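Long-range contact in biotin binding protein A (Gallus gallus, PDB 2C1S), which binds biotin and its sulfoxide as a homotetramer of the avidin family: residues V47-G52 / Q71-D76. Sequence-based numbering, arbitrary orientation.
Sequences VSPLKG and QWQFAD. With BSO (biotin-D-sulfoxide), chain C.
Ser48 accepts a hydrogen bond from the backbone of Gln73 where, in the eight-stranded antiparallel avidin barrel, strand 48-54 meets the loop that follows strand 66-71. The Gln73 N to Ser48 OG distance is 2.9 Å with an angle of 150° at the hydrogen. With OG anti to its own carbonyl carbon (chi1 -55°), the hydroxyl reaches the loop, and it is also hydrogen-bonded to Leu46 O. One residue on, a backbone hydrogen bond joins the segments: Gln71 N donates to Pro49 O at 3.0 Å, nearly straight at 163°. The side chains of Pro49 and Gln73 cross at about a right angle, Pro49 CD lying 3.5 Å from Gln73 NE2. That amide is held by its own loop, since Gln73 NE2 donates to Gln71 O (2.9 Å), which it meets from above the carbonyl plane though within its own amide plane. The bend in the Gln73 chain at its second torsion brings NE2 back to Gln71 O, alongside Pro49 CD. Gln71 NE2 is hydrogen-bonded to Gln54 O and Ala27 O of the second subunit, tying this corner of the barrel to that subunit.

Trp72 points the other way, into the ligand pocket. Biotin-D-sulfoxide lays its valeryl chain over one face of the indole, C9 standing 3.5 Å above the ring plane, while Ser48 OG approaches Trp72 CE3 obliquely at 3.7 Å. The indole NE1 donates to Thr79 OG1, which helps hold the ring's rotation, and Tyr34 also meets this ring. An alanine in place of Trp72 would probably leave the ligand's aliphatic chain without this flat wall and Thr79 OG1 without its indole donor. Phe74 touches both the ligand and the strand: its CZ meets C9 of the ligand, and Ser48 OG lies at the ring edge, 3.9 Å from Phe74 CE2.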
ATOM      1  N   VAL A  47      -7.813 -23.693  -7.306  1.00 24.56           N
ATOM      2  CA  VAL A  47      -6.385 -23.696  -6.946  1.00 24.19           C
ATOM      3  C   VAL A  47      -5.562 -22.964  -8.008  1.00 23.50           C
ATOM      4  O   VAL A  47      -5.761 -23.120  -9.228  1.00 23.09           O
ATOM      5  CB  VAL A  47      -5.802 -25.133  -6.664  1.00 23.96           C
ATOM      6  CG1 VAL A  47      -5.864 -26.028  -7.927  1.00 23.19           C
ATOM      7  CG2 VAL A  47      -4.366 -25.055  -6.086  1.00 24.35           C
ATOM      8  N   SER A  48      -4.639 -22.144  -7.542  1.00 22.14           N
ATOM      9  CA  SER A  48      -3.873 -21.361  -8.477  1.00 21.48           C
ATOM     10  C   SER A  48      -2.398 -21.484  -8.211  1.00 21.00           C
ATOM     11  O   SER A  48      -1.980 -21.622  -7.057  1.00 22.24           O
ATOM     12  CB  SER A  48      -4.304 -19.890  -8.437  1.00 21.01           C
ATOM     13  OG  SER A  48      -5.686 -19.793  -8.666  1.00 18.10           O
ATOM     14  N   PRO A  49      -1.593 -21.437  -9.281  1.00 20.54           N
ATOM     15  CA  PRO A  49      -0.155 -21.518  -9.141  1.00 20.25           C
ATOM     16  C   PRO A  49       0.504 -20.236  -8.649  1.00 20.58           C
ATOM     17  O   PRO A  49       0.071 -19.105  -8.986  1.00 20.53           O
ATOM     18  CB  PRO A  49       0.318 -21.809 -10.573  1.00 20.66           C
ATOM     19  CG  PRO A  49      -0.705 -21.174 -11.429  1.00 19.90           C
ATOM     20  CD  PRO A  49      -2.012 -21.363 -10.703  1.00 20.59           C
ATOM     21  N   LEU A  50       1.584 -20.432  -7.920  1.00 19.39           N
ATOM     22  CA  LEU A  50       2.442 -19.340  -7.531  1.00 19.42           C
ATOM     23  C   LEU A  50       3.895 -19.590  -7.941  1.00 19.34           C
ATOM     24  O   LEU A  50       4.344 -20.746  -8.131  1.00 20.33           O
ATOM     25  CB  LEU A  50       2.260 -19.065  -6.032  1.00 19.64           C
ATOM     26  CG  LEU A  50       2.812 -20.124  -5.069  1.00 19.19           C
ATOM     27  CD1 LEU A  50       4.280 -19.870  -4.800  1.00 16.09           C
ATOM     28  CD2 LEU A  50       2.009 -20.121  -3.749  1.00 18.65           C
ATOM     29  N   LYS A  51       4.633 -18.498  -8.093  1.00 18.55           N
ATOM     30  CA  LYS A  51       6.005 -18.510  -8.454  1.00 17.89           C
ATOM     31  C   LYS A  51       6.649 -17.426  -7.654  1.00 18.27           C
ATOM     32  O   LYS A  51       6.147 -16.286  -7.636  1.00 16.99           O
ATOM     33  CB  LYS A  51       6.162 -18.192  -9.954  1.00 20.15           C
ATOM     34  CG  LYS A  51       5.961 -19.357 -10.832  1.00 23.19           C
ATOM     35  CD  LYS A  51       7.152 -20.340 -10.756  1.00 27.58           C
ATOM     36  CE  LYS A  51       6.904 -21.592 -11.612  1.00 32.09           C
ATOM     37  NZ  LYS A  51       5.572 -22.257 -11.431  1.00 32.55           N
ATOM     38  N   GLY A  52       7.757 -17.761  -6.999  1.00 18.46           N
ATOM     39  CA  GLY A  52       8.491 -16.790  -6.198  1.00 19.12           C
ATOM     40  C   GLY A  52       9.969 -17.019  -6.030  1.00 19.02           C
ATOM     41  O   GLY A  52      10.583 -17.874  -6.686  1.00 19.45           O
ATOM     42  N   GLN A  71      -1.044 -16.489  -9.871  1.00 18.82           N
ATOM     43  CA  GLN A  71      -1.791 -16.377 -11.122  1.00 21.04           C
ATOM     44  C   GLN A  71      -3.153 -17.059 -10.976  1.00 21.44           C
ATOM     45  O   GLN A  71      -3.297 -18.261 -11.252  1.00 22.48           O
ATOM     46  CB  GLN A  71      -0.944 -17.004 -12.238  1.00 21.58           C
ATOM     47  CG  GLN A  71      -1.436 -16.862 -13.685  1.00 21.30           C
ATOM     48  CD  GLN A  71      -0.788 -17.938 -14.553  1.00 24.94           C
ATOM     49  OE1 GLN A  71      -1.123 -19.108 -14.401  1.00 30.05           O
ATOM     50  NE2 GLN A  71       0.173 -17.550 -15.434  1.00 25.39           N
ATOM     51  N   TRP A  72      -4.143 -16.299 -10.513  1.00 21.47           N
ATOM     52  CA  TRP A  72      -5.466 -16.829 -10.182  1.00 21.95           C
ATOM     53  C   TRP A  72      -6.067 -17.480 -11.397  1.00 23.14           C
ATOM     54  O   TRP A  72      -6.062 -16.896 -12.476  1.00 23.79           O
ATOM     55  CB  TRP A  72      -6.395 -15.722  -9.678  1.00 21.15           C
ATOM     56  CG  TRP A  72      -5.810 -15.019  -8.484  1.00 20.97           C
ATOM     57  CD1 TRP A  72      -5.322 -13.749  -8.456  1.00 18.79           C
ATOM     58  CD2 TRP A  72      -5.603 -15.566  -7.154  1.00 21.47           C
ATOM     59  NE1 TRP A  72      -4.847 -13.451  -7.190  1.00 18.39           N
ATOM     60  CE2 TRP A  72      -4.998 -14.545  -6.376  1.00 19.35           C
ATOM     61  CE3 TRP A  72      -5.880 -16.802  -6.547  1.00 20.61           C
ATOM     62  CZ2 TRP A  72      -4.673 -14.722  -5.020  1.00 18.82           C
ATOM     63  CZ3 TRP A  72      -5.571 -16.975  -5.196  1.00 19.88           C
ATOM     64  CH2 TRP A  72      -4.970 -15.942  -4.444  1.00 20.79           C
ATOM     65  N   GLN A  73      -6.594 -18.688 -11.213  1.00 24.56           N
ATOM     66  CA  GLN A  73      -7.124 -19.472 -12.340  1.00 25.53           C
ATOM     67  C   GLN A  73      -8.588 -19.167 -12.624  1.00 25.76           C
ATOM     68  O   GLN A  73      -9.143 -19.620 -13.627  1.00 27.29           O
ATOM     69  CB  GLN A  73      -6.912 -20.968 -12.103  1.00 25.35           C
ATOM     70  CG  GLN A  73      -5.450 -21.337 -12.031  1.00 24.99           C
ATOM     71  CD  GLN A  73      -4.709 -21.105 -13.343  1.00 29.47           C
ATOM     72  OE1 GLN A  73      -4.893 -21.849 -14.302  1.00 29.06           O
ATOM     73  NE2 GLN A  73      -3.854 -20.077 -13.385  1.00 28.99           N
ATOM     74  N   PHE A  74      -9.205 -18.369 -11.764  1.00 25.44           N
ATOM     75  CA  PHE A  74     -10.624 -18.130 -11.835  1.00 24.95           C
ATOM     76  C   PHE A  74     -10.897 -16.621 -11.904  1.00 24.67           C
ATOM     77  O   PHE A  74     -12.042 -16.200 -11.785  1.00 25.60           O
ATOM     78  CB  PHE A  74     -11.285 -18.699 -10.593  1.00 25.73           C
ATOM     79  CG  PHE A  74     -10.730 -18.132  -9.315  1.00 25.30           C
ATOM     80  CD1 PHE A  74     -11.356 -17.051  -8.689  1.00 25.76           C
ATOM     81  CD2 PHE A  74      -9.560 -18.654  -8.763  1.00 25.80           C
ATOM     82  CE1 PHE A  74     -10.820 -16.505  -7.530  1.00 23.36           C
ATOM     83  CE2 PHE A  74      -9.040 -18.122  -7.607  1.00 25.57           C
ATOM     84  CZ  PHE A  74      -9.667 -17.043  -6.996  1.00 23.53           C
ATOM     85  N   ALA A  75      -9.835 -15.832 -12.059  1.00 23.97           N
ATOM     86  CA  ALA A  75      -9.947 -14.369 -12.124  1.00 22.92           C
ATOM     87  C   ALA A  75      -8.871 -13.755 -13.015  1.00 22.31           C
ATOM     88  O   ALA A  75      -7.829 -14.372 -13.251  1.00 22.86           O
ATOM     89  CB  ALA A  75      -9.900 -13.763 -10.712  1.00 22.64           C
ATOM     90  N   ASP A  76      -9.137 -12.547 -13.512  1.00 21.03           N
ATOM     91  CA  ASP A  76      -8.193 -11.840 -14.384  1.00 20.49           C
ATOM     92  C   ASP A  76      -7.144 -11.039 -13.629  1.00 19.59           C
ATOM     93  O   ASP A  76      -6.261 -10.438 -14.218  1.00 19.65           O
ATOM     94  CB  ASP A  76      -8.963 -10.965 -15.369  1.00 20.76           C
ATOM     95  CG  ASP A  76      -9.937 -11.780 -16.191  1.00 23.46           C
ATOM     96  OD1 ASP A  76      -9.585 -12.942 -16.474  1.00 24.21           O
ATOM     97  OD2 ASP A  76     -11.048 -11.299 -16.523  1.00 24.82           O
TER
HETATM   98  C11 BSO C1125      -9.621 -12.085  -6.884  1.00 18.16           C
HETATM   99  O11 BSO C1125     -10.650 -12.156  -6.174  1.00 21.03           O
HETATM  100  O12 BSO C1125      -9.413 -11.186  -7.720  1.00 17.81           O
HETATM  101  C10 BSO C1125      -8.532 -13.174  -6.766  1.00 16.32           C
HETATM  102  C9  BSO C1125      -8.374 -13.835  -5.377  1.00 16.64           C
HETATM  103  C8  BSO C1125      -7.683 -12.854  -4.437  1.00 17.13           C
HETATM  104  C7  BSO C1125      -7.713 -13.403  -2.997  1.00 16.97           C
HETATM  105  C2  BSO C1125      -7.039 -12.383  -2.051  1.00 15.45           C
HETATM  106  S1  BSO C1125      -5.262 -12.206  -2.279  1.00 18.39           S
HETATM  107  C6  BSO C1125      -5.055 -11.295  -0.721  1.00 17.75           C
HETATM  108  C5  BSO C1125      -6.027 -11.972   0.266  1.00 18.18           C
HETATM  109  N1  BSO C1125      -5.324 -13.068   0.949  1.00 17.23           N
HETATM  110  C3  BSO C1125      -5.876 -14.245   0.631  1.00 17.27           C
HETATM  111  O3  BSO C1125      -5.464 -15.301   1.119  1.00 18.64           O
HETATM  112  N2  BSO C1125      -6.923 -14.148  -0.199  1.00 16.55           N
HETATM  113  C4  BSO C1125      -7.164 -12.708  -0.523  1.00 15.41           C
HETATM  114  O10 BSO C1125      -5.117 -11.220  -3.406  1.00 21.82           O